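Local coordinates for YjbQ family protein (Sulfolobus solfataricus, PDB 1VPH) that is of unknown function but belongs to the YjbQ-like UPF0047 family, forms a three-chain assembly and carries a bound potassium ion, at residues 18-23 with 35-40; 28-33 with 127-132; 50-55 with 143-148. All coordinates share one frame; numbering follows the deposited sequence. Where two conformers were deposited one is given.

Contact 1: 18-23 with 35-40; sequences DDIYVS and DQVEQI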
loop_
_atom_site.group_PDB
_atom_site.type_symbol
_atom_site.label_atom_id
_atom_site.label_comp_id
_atom_site.label_asym_id
_atom_site.label_seq_id
_atom_site.Cartn_x
_atom_site.Cartn_y
_atom_site.Cartn_z
ATOM N N ASP C 18 6.309 13.514 -13.416
ATOM C CA ASP C 18 5.924 14.869 -13.197
ATOM C C ASP C 18 5.699 15.025 -11.688
ATOM O O ASP C 18 5.842 14.057 -10.925
ATOM C CB ASP C 18 4.678 15.176 -14.042
ATOM C CG ASP C 18 4.736 16.580 -14.658
ATOM O OD1 ASP C 18 5.109 17.494 -13.896
ATOM O OD2 ASP C 18 4.453 16.752 -15.872
ATOM N N ASP C 19 5.399 16.252 -11.275
ATOM C CA ASP C 19 5.382 16.648 -9.876
ATOM C C ASP C 19 4.179 17.517 -9.582
ATOM O O ASP C 19 3.801 18.380 -10.376
ATOM C CB ASP C 19 6.648 17.421 -9.619
ATOM C CG ASP C 19 7.813 16.596 -9.894
ATOM O OD1 ASP C 19 8.274 16.543 -11.047
ATOM O OD2 ASP C 19 8.159 15.848 -9.006
ATOM N N ILE C 20 3.598 17.284 -8.425
ATOM C CA ILE C 20 2.489 18.128 -7.948
ATOM C C ILE C 20 2.933 18.706 -6.609
ATOM O O ILE C 20 3.467 18.007 -5.782
ATOM C CB ILE C 20 1.115 17.304 -7.806
ATOM C CG1 ILE C 20 0.731 16.637 -9.126
ATOM C CG2 ILE C 20 -0.085 18.178 -7.338
ATOM C CD1 ILE C 20 -0.452 15.635 -9.023
ATOM N N TYR C 21 2.732 20.005 -6.442
ATOM C CA TYR C 21 3.041 20.678 -5.187
ATOM C C TYR C 21 1.794 21.123 -4.532
ATOM O O TYR C 21 0.839 21.590 -5.184
ATOM C CB TYR C 21 3.891 21.860 -5.426
ATOM C CG TYR C 21 5.097 21.368 -6.103
ATOM C CD1 TYR C 21 6.135 20.814 -5.363
ATOM C CD2 TYR C 21 5.161 21.347 -7.504
ATOM C CE1 TYR C 21 7.221 20.303 -5.984
ATOM C CE2 TYR C 21 6.258 20.844 -8.136
ATOM C CZ TYR C 21 7.306 20.351 -7.369
ATOM O OH TYR C 21 8.409 19.835 -7.995
ATOM N N VAL C 22 1.777 20.982 -3.221
ATOM C CA VAL C 22 0.622 21.410 -2.462
ATOM C C VAL C 22 1.090 22.158 -1.228
ATOM O O VAL C 22 1.964 21.716 -0.498
ATOM C CB VAL C 22 -0.358 20.229 -1.994
ATOM C CG1 VAL C 22 -1.385 20.708 -0.983
ATOM C CG2 VAL C 22 -1.088 19.603 -3.165
ATOM N N SER C 23 0.478 23.302 -1.010
ATOM C CA SER C 23 0.627 24.027 0.239
ATOM C C SER C 23 -0.571 23.683 1.126
ATOM O O SER C 23 -1.721 23.741 0.703
ATOM C CB SER C 23 0.682 25.531 -0.036
ATOM O OG SER C 23 0.764 26.243 1.171
ATOM N N ASP C 35 -7.492 15.194 -10.544
ATOM C CA ASP C 35 -7.472 15.811 -11.887
ATOM C C ASP C 35 -6.051 16.105 -12.342
ATOM O O ASP C 35 -5.778 15.897 -13.524
ATOM C CB ASP C 35 -8.416 17.022 -12.002
ATOM C CG ASP C 35 -9.921 16.630 -11.961
ATOM O OD1 ASP C 35 -10.286 15.415 -12.056
ATOM O OD2 ASP C 35 -10.760 17.557 -11.871
ATOM N N GLN C 36 -5.150 16.479 -11.421
ATOM C CA GLN C 36 -3.745 16.730 -11.719
ATOM C C GLN C 36 -3.049 15.461 -12.082
ATOM O O GLN C 36 -2.277 15.439 -13.027
ATOM C CB GLN C 36 -3.130 17.375 -10.502
ATOM C CG GLN C 36 -2.033 18.308 -10.730
ATOM C CD GLN C 36 -2.438 19.571 -11.506
ATOM O OE1 GLN C 36 -2.560 19.511 -12.731
ATOM N NE2 GLN C 36 -2.525 20.731 -10.815
ATOM N N VAL C 37 -3.320 14.375 -11.339
ATOM C CA VAL C 37 -2.733 13.076 -11.694
ATOM C C VAL C 37 -3.198 12.643 -13.088
ATOM O O VAL C 37 -2.397 12.206 -13.942
ATOM C CB VAL C 37 -3.099 11.999 -10.658
ATOM C CG1 VAL C 37 -2.583 10.600 -11.125
ATOM C CG2 VAL C 37 -2.535 12.377 -9.288
ATOM N N GLU C 38 -4.498 12.771 -13.324
ATOM C CA GLU C 38 -5.082 12.420 -14.605
ATOM C C GLU C 38 -4.474 13.227 -15.743
ATOM O O GLU C 38 -4.145 12.646 -16.797
ATOM C CB GLU C 38 -6.618 12.525 -14.594
ATOM C CG GLU C 38 -7.278 12.020 -15.894
ATOM C CD GLU C 38 -6.893 10.584 -16.263
ATOM O OE1 GLU C 38 -6.927 9.717 -15.368
ATOM O OE2 GLU C 38 -6.574 10.309 -17.447
ATOM N N GLN C 39 -4.282 14.522 -15.545
ATOM C CA GLN C 39 -3.649 15.304 -16.605
ATOM C C GLN C 39 -2.205 14.819 -16.940
ATOM O O GLN C 39 -1.800 14.815 -18.125
ATOM C CB GLN C 39 -3.816 16.812 -16.364
ATOM C CG GLN C 39 -2.985 17.377 -15.307
ATOM C CD GLN C 39 -1.684 17.874 -15.847
ATOM O OE1 GLN C 39 -1.440 17.810 -17.055
ATOM N NE2 GLN C 39 -0.829 18.359 -14.957
ATOM N N ILE C 40 -1.445 14.444 -15.926
ATOM C CA ILE C 40 -0.087 13.961 -16.098
ATOM C C ILE C 40 -0.099 12.591 -16.808
ATOM O O ILE C 40 0.705 12.342 -17.710
ATOM C CB ILE C 40 0.613 13.911 -14.732
ATOM C CG1 ILE C 40 0.767 15.329 -14.147
ATOM C CG2 ILE C 40 1.974 13.199 -14.851
ATOM C CD1 ILE C 40 1.013 15.354 -12.627
#

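Contact 2: 28-33 with 127-132; sequences FELVDI and NIFLVE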
loop_
_atom_site.group_PDB
_atom_site.type_symbol
_atom_site.label_atom_id
_atom_site.label_comp_id
_atom_site.label_asym_id
_atom_site.label_seq_id
_atom_site.Cartn_x
_atom_site.Cartn_y
_atom_site.Cartn_z
ATOM N N PHE C 28 -4.400 18.814 9.975
ATOM C CA PHE C 28 -4.956 17.665 9.266
ATOM C C PHE C 28 -5.773 18.137 8.044
ATOM O O PHE C 28 -6.675 18.973 8.164
ATOM C CB PHE C 28 -5.901 16.855 10.145
ATOM C CG PHE C 28 -5.217 16.080 11.246
ATOM C CD1 PHE C 28 -4.939 16.684 12.458
ATOM C CD2 PHE C 28 -4.862 14.772 11.076
ATOM C CE1 PHE C 28 -4.316 15.982 13.473
ATOM C CE2 PHE C 28 -4.235 14.067 12.096
ATOM C CZ PHE C 28 -3.976 14.669 13.282
ATOM N N GLU C 29 -5.467 17.605 6.875
ATOM C CA GLU C 29 -6.121 18.057 5.670
ATOM C C GLU C 29 -6.050 16.971 4.604
ATOM O O GLU C 29 -5.073 16.215 4.542
ATOM C CB GLU C 29 -5.408 19.309 5.214
ATOM C CG GLU C 29 -6.097 20.105 4.155
ATOM C CD GLU C 29 -5.296 21.374 3.816
ATOM O OE1 GLU C 29 -5.304 22.288 4.650
ATOM O OE2 GLU C 29 -4.644 21.463 2.743
ATOM N N LEU C 30 -7.124 16.843 3.829
ATOM C CA LEU C 30 -7.105 16.001 2.625
ATOM C C LEU C 30 -7.168 16.935 1.447
ATOM O O LEU C 30 -8.017 17.830 1.428
ATOM C CB LEU C 30 -8.343 15.108 2.589
ATOM C CG LEU C 30 -8.412 13.871 3.455
ATOM C CD1 LEU C 30 -9.788 13.224 3.255
ATOM C CD2 LEU C 30 -7.316 12.899 3.112
ATOM N N VAL C 31 -6.283 16.746 0.473
ATOM C CA VAL C 31 -6.292 17.589 -0.735
ATOM C C VAL C 31 -6.457 16.708 -1.950
ATOM O O VAL C 31 -5.640 15.815 -2.182
ATOM C CB VAL C 31 -5.005 18.423 -0.818
ATOM C CG1 VAL C 31 -5.021 19.257 -2.071
ATOM C CG2 VAL C 31 -4.936 19.336 0.457
ATOM N N ASP C 32 -7.548 16.933 -2.698
ATOM C CA ASP C 32 -7.860 16.122 -3.895
ATOM C C ASP C 32 -6.911 16.483 -5.041
ATOM O O ASP C 32 -6.833 17.652 -5.424
ATOM C CB ASP C 32 -9.324 16.350 -4.351
ATOM C CG ASP C 32 -9.834 15.254 -5.242
ATOM O OD1 ASP C 32 -9.069 14.825 -6.165
ATOM O OD2 ASP C 32 -10.998 14.785 -5.009
ATOM N N ILE C 33 -6.177 15.506 -5.551
ATOM C CA ILE C 33 -5.209 15.708 -6.619
ATOM C C ILE C 33 -5.535 14.892 -7.841
ATOM O O ILE C 33 -4.736 14.798 -8.777
ATOM C CB ILE C 33 -3.772 15.441 -6.149
ATOM C CG1 ILE C 33 -3.601 13.974 -5.715
ATOM C CG2 ILE C 33 -3.442 16.395 -5.058
ATOM C CD1 ILE C 33 -2.132 13.570 -5.518
ATOM N N ASN C 127 -11.197 8.849 -5.686
ATOM C CA ASN C 127 -10.390 10.032 -5.980
ATOM C C ASN C 127 -9.088 9.884 -5.213
ATOM O O ASN C 127 -9.021 9.157 -4.203
ATOM C CB ASN C 127 -11.151 11.292 -5.560
ATOM C CG ASN C 127 -12.243 11.681 -6.569
ATOM O OD1 ASN C 127 -12.921 10.833 -7.172
ATOM N ND2 ASN C 127 -12.363 12.961 -6.797
ATOM N N ILE C 128 -8.070 10.606 -5.671
ATOM C CA ILE C 128 -6.733 10.505 -5.098
ATOM C C ILE C 128 -6.467 11.707 -4.200
ATOM O O ILE C 128 -6.652 12.870 -4.626
ATOM C CB ILE C 128 -5.692 10.490 -6.177
ATOM C CG1 ILE C 128 -5.955 9.343 -7.166
ATOM C CG2 ILE C 128 -4.332 10.340 -5.548
ATOM C CD1 ILE C 128 -4.966 9.226 -8.272
ATOM N N PHE C 129 -6.021 11.443 -2.967
ATOM C CA PHE C 129 -5.785 12.512 -1.987
ATOM C C PHE C 129 -4.399 12.498 -1.393
ATOM O O PHE C 129 -3.852 11.457 -0.993
ATOM C CB PHE C 129 -6.759 12.422 -0.826
ATOM C CG PHE C 129 -8.215 12.600 -1.195
ATOM C CD1 PHE C 129 -8.792 13.857 -1.232
ATOM C CD2 PHE C 129 -8.990 11.501 -1.422
ATOM C CE1 PHE C 129 -10.134 14.001 -1.522
ATOM C CE2 PHE C 129 -10.316 11.630 -1.745
ATOM C CZ PHE C 129 -10.888 12.850 -1.801
ATOM N N LEU C 130 -3.846 13.673 -1.272
ATOM C CA LEU C 130 -2.743 13.924 -0.364
ATOM C C LEU C 130 -3.304 14.026 1.031
ATOM O O LEU C 130 -4.286 14.798 1.281
ATOM C CB LEU C 130 -2.054 15.246 -0.725
ATOM C CG LEU C 130 -1.043 15.583 0.379
ATOM C CD1 LEU C 130 0.124 14.614 0.264
ATOM C CD2 LEU C 130 -0.571 17.014 0.296
ATOM N N VAL C 131 -2.742 13.250 1.950
ATOM C CA VAL C 131 -3.182 13.306 3.349
ATOM C C VAL C 131 -2.109 14.081 4.108
ATOM O O VAL C 131 -0.956 13.654 4.162
ATOM C CB VAL C 131 -3.367 11.878 4.008
ATOM C CG1 VAL C 131 -4.020 12.037 5.411
ATOM C CG2 VAL C 131 -4.145 10.926 3.166
ATOM N N GLU C 132 -2.473 15.256 4.629
ATOM C CA GLU C 132 -1.592 16.041 5.460
ATOM C C GLU C 132 -1.916 15.756 6.894
ATOM O O GLU C 132 -3.108 15.790 7.272
ATOM C CB GLU C 132 -1.814 17.550 5.235
ATOM C CG GLU C 132 -1.121 18.418 6.260
ATOM C CD GLU C 132 0.393 18.323 6.099
ATOM O OE1 GLU C 132 0.902 19.085 5.270
ATOM O OE2 GLU C 132 1.046 17.476 6.762
#

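Contact 3: 50-55 with 143-148; sequences ICLIFV and TVEILG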
loop_
_atom_site.group_PDB
_atom_site.type_symbol
_atom_site.label_atom_id
_atom_site.label_comp_id
_atom_site.label_asym_id
_atom_site.label_seq_id
_atom_site.Cartn_x
_atom_site.Cartn_y
_atom_site.Cartn_z
ATOM N N ILE C 50 1.389 1.596 -15.463
ATOM C CA ILE C 50 1.024 1.895 -14.106
ATOM C C ILE C 50 1.294 3.356 -13.805
ATOM O O ILE C 50 2.095 4.016 -14.474
ATOM C CB ILE C 50 1.745 0.999 -13.065
ATOM C CG1 ILE C 50 3.258 1.105 -13.195
ATOM C CG2 ILE C 50 1.329 -0.472 -13.247
ATOM C CD1 ILE C 50 4.008 0.580 -11.998
ATOM N N CYS C 51 0.584 3.872 -12.806
ATOM C CA CYS C 51 0.810 5.226 -12.354
ATOM C C CYS C 51 1.077 5.114 -10.837
ATOM O O CYS C 51 0.193 4.657 -10.073
ATOM C CB CYS C 51 -0.377 6.092 -12.650
ATOM S SG CYS C 51 -0.292 7.729 -11.899
ATOM N N LEU C 52 2.294 5.487 -10.450
ATOM C CA LEU C 52 2.731 5.617 -9.086
ATOM C C LEU C 52 2.563 7.058 -8.615
ATOM O O LEU C 52 3.086 7.979 -9.217
ATOM C CB LEU C 52 4.226 5.237 -8.972
ATOM C CG LEU C 52 4.911 5.385 -7.607
ATOM C CD1 LEU C 52 4.280 4.454 -6.526
ATOM C CD2 LEU C 52 6.431 5.139 -7.648
ATOM N N ILE C 53 1.847 7.240 -7.507
ATOM C CA ILE C 53 1.675 8.537 -6.881
ATOM C C ILE C 53 2.291 8.439 -5.491
ATOM O O ILE C 53 1.812 7.648 -4.659
ATOM C CB ILE C 53 0.163 8.853 -6.732
ATOM C CG1 ILE C 53 -0.541 8.777 -8.086
ATOM C CG2 ILE C 53 -0.037 10.210 -6.068
ATOM C CD1 ILE C 53 -1.430 7.578 -8.243
ATOM N N PHE C 54 3.335 9.214 -5.249
ATOM C CA PHE C 54 4.296 8.988 -4.139
ATOM C C PHE C 54 4.661 10.310 -3.469
ATOM O O PHE C 54 4.924 11.296 -4.155
ATOM C CB PHE C 54 5.530 8.270 -4.675
ATOM C CG PHE C 54 6.640 8.082 -3.663
ATOM C CD1 PHE C 54 6.707 6.948 -2.844
ATOM C CD2 PHE C 54 7.631 9.042 -3.515
ATOM C CE1 PHE C 54 7.734 6.824 -1.915
ATOM C CE2 PHE C 54 8.660 8.892 -2.558
ATOM C CZ PHE C 54 8.705 7.775 -1.791
ATOM N N VAL C 55 4.630 10.319 -2.134
ATOM C CA VAL C 55 5.148 11.467 -1.361
ATOM C C VAL C 55 6.422 11.061 -0.648
ATOM O O VAL C 55 6.518 10.051 0.073
ATOM C CB VAL C 55 4.161 12.050 -0.366
ATOM C CG1 VAL C 55 2.950 12.535 -1.062
ATOM C CG2 VAL C 55 3.762 11.059 0.630
ATOM N N THR C 143 5.285 13.075 -6.194
ATOM C CA THR C 143 5.814 12.590 -7.459
ATOM C C THR C 143 4.772 11.769 -8.139
ATOM O O THR C 143 4.144 10.906 -7.504
ATOM C CB THR C 143 7.033 11.678 -7.188
ATOM O OG1 THR C 143 8.016 12.482 -6.525
ATOM C CG2 THR C 143 7.607 11.104 -8.469
ATOM N N VAL C 144 4.619 11.986 -9.446
ATOM C CA VAL C 144 3.731 11.174 -10.241
ATOM C C VAL C 144 4.601 10.527 -11.287
ATOM O O VAL C 144 5.191 11.207 -12.074
ATOM C CB VAL C 144 2.621 11.996 -10.891
ATOM C CG1 VAL C 144 1.682 11.143 -11.730
ATOM C CG2 VAL C 144 1.814 12.801 -9.809
ATOM N N GLU C 145 4.625 9.206 -11.301
ATOM C CA GLU C 145 5.422 8.482 -12.292
ATOM C C GLU C 145 4.527 7.554 -13.103
ATOM O O GLU C 145 3.789 6.753 -12.536
ATOM C CB GLU C 145 6.487 7.706 -11.561
ATOM C CG GLU C 145 7.506 7.050 -12.475
ATOM C CD GLU C 145 8.523 6.183 -11.716
ATOM O OE1 GLU C 145 8.540 6.181 -10.455
ATOM O OE2 GLU C 145 9.350 5.521 -12.388
ATOM N N ILE C 146 4.591 7.658 -14.425
ATOM C CA ILE C 146 3.885 6.735 -15.298
ATOM C C ILE C 146 4.937 5.834 -15.951
ATOM O O ILE C 146 5.963 6.292 -16.402
ATOM C CB ILE C 146 3.009 7.439 -16.370
ATOM C CG1 ILE C 146 1.986 8.385 -15.681
ATOM C CG2 ILE C 146 2.190 6.415 -17.087
ATOM C CD1 ILE C 146 2.465 9.746 -15.508
ATOM N N LEU C 147 4.667 4.541 -15.960
ATOM C CA LEU C 147 5.618 3.569 -16.520
ATOM C C LEU C 147 4.833 2.583 -17.369
ATOM O O LEU C 147 3.811 2.098 -16.914
ATOM C CB LEU C 147 6.355 2.923 -15.355
ATOM C CG LEU C 147 7.622 2.073 -15.510
ATOM C CD1 LEU C 147 8.599 2.364 -14.422
ATOM C CD2 LEU C 147 7.276 0.580 -15.482
ATOM N N GLY C 148 5.254 2.337 -18.616
ATOM C CA GLY C 148 4.514 1.465 -19.519
ATOM C C GLY C 148 4.831 1.711 -20.978
ATOM O O GLY C 148 5.928 2.166 -21.292
#

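Contact 1: 18-23 with 35-40
Ile20 does most of the work here, pushing its side chain from strand 14-24 against one flank of helix 34-44. The contact is apolar, and no hydrogen bond crosses it. CD1 of Ile20 rests on the aliphatic part of Gln36, 3.5 Å from Gln36 CB, and also reaches Val37, whose CG2 lies 3.9 Å from that CD1. On the next turn Ile40 sends its CD1 to within 3.7 Å of Ile20 CG1. With chi1 at -65°, CG2 of Ile40 stands anti to the backbone N and packs 3.4 Å from Asp18 CB.

Two polar groups bond within their own segments. Asp18 turns OD1 back on its own chain and takes the N-H of Asp19 through the anti lone pair, at 2.9 Å. Gln36 bends at chi2, and its OE1 accepts a bond from Gln39 NE2 one turn on, with the donor tilted 32° from the carbonyl plane.

Strand and helix run almost antiparallel, at 164°, their axes 9.5 Å apart. Helix 34-44 lies over the sheet: Ile40 also touches Val144 and Ile146 of strand 137-148, and Val37 reaches Cys51 and Ile53 of strand 49-55.

Contact 2: 28-33 with 127-132
Glu29 and Glu132, then Val31 and Leu130, form the hydrogen-bonded pairs where strand 29-32 runs antiparallel to strand 127-132, Val31 N to Leu130 O at 2.9 Å being typical of the four bonds. A fifth backbone bond follows where the strand gives way to helix 34-44: Ile33 N, at the N-cap position, donates almost straight to Ile128 O (2.8 Å, 174° at the hydrogen).

Leu30, Asp32, Phe129 and Val131 share one face. Leu30 CD2 touches both Val131 CG2, at 3.7 Å, and Phe129 CB, while the Phe129 ring lies against Asp32, its CD1 3.6 Å from Asp32 CA. Ile33 crosses Ile128 at about a right angle, Ile33 CG1 3.7 Å from Ile128 CG2.

With CG anti to the backbone N (chi1 -161°), Asp32 carries its carboxylate to the Asn127 amide. Asn127 ND2 donates 2.9 Å to the syn lone pair of OD2, the two planes 81° apart. OD2 also bonds His67, and OD1 bonds Thr34 OG1. Without the carboxylate, as with an alanine here, Asn127 is likely to lose its acceptor and turn freely, and His67 and Thr34 a partner. One carboxylate thus ties strand 127-132, the helix start and His67 together.

Contact 3: 50-55 with 143-148
Strands 49-55 and 137-148 are antiparallel neighbours in the larger, five-stranded sheet of the YjbQ-like fold, and Ile50 with Leu147, Leu52 with Glu145 and Phe54 with Thr143 are its hydrogen-bonded pairs here. Six backbone bonds join them. The Thr143 N to Phe54 O bond is the shortest at 2.7 Å, and Glu145 N to Leu52 O is nearly straight, 171° at the hydrogen. Between these pairs CA-H groups fill in, as where Cys51 CA comes 3.4 Å from Glu145 O.

On the face of Cys51, Ile53, Val144 and Ile146 the cross-strand side-chain contacts are few and mostly apolar. The position of Cys51 SG anti to its backbone N (chi1 171°) brings it 3.9 Å from Val144 CG1. Ile146 turns CG2 down over the backbone opposite, 3.5 Å from Ile50 O.

The other face carries the hydrogen-bonded pairs. Ile50 and Leu147 run alongside one another off this face, with Ile50 CG1 4.2 Å from Leu147 CB. Glu145 is extended and rises out of the sheet, where its OE1 sits 3.7 Å from Leu52 CD2, a contact of carbon and oxygen without a bond.

The two faces have different neighbours. Helix 34-44 covers the first, Val37 packing on Cys51 and Ile40 on both Val144 and Ile146. The second meets the other subunits: Leu52 packs on Pro114 and Phe54 on Phe113 of the second subunit, while Leu147 touches Leu147 of both. Within the sheet, strands 14-24 and 110-116 hydrogen-bond to the outer sides of the pair.

In the fold
Contacts 1 and 3 share the larger sheet, their centres 11 Å apart; they join through strands 14-24 and 137-148, neighbours in that sheet, with Ile20 and Ile40 both against Val144. Contact 2 belongs to the separate three-stranded sheet, about 12 Å from contact 1 and 16 Å from contact 3, centre to centre. The layers meet where Val22 packs on Leu130 and Ile128 on both Val37 and Ile53. Along the chain, contact 1 closes before contact 3 opens, whereas contact 2 interleaves with both: strand 29-32 runs straight into helix 34-44, and strand 127-132 precedes strand 137-148. Early and late parts of the chain are thereby drawn into one core joining both sheets and the helix.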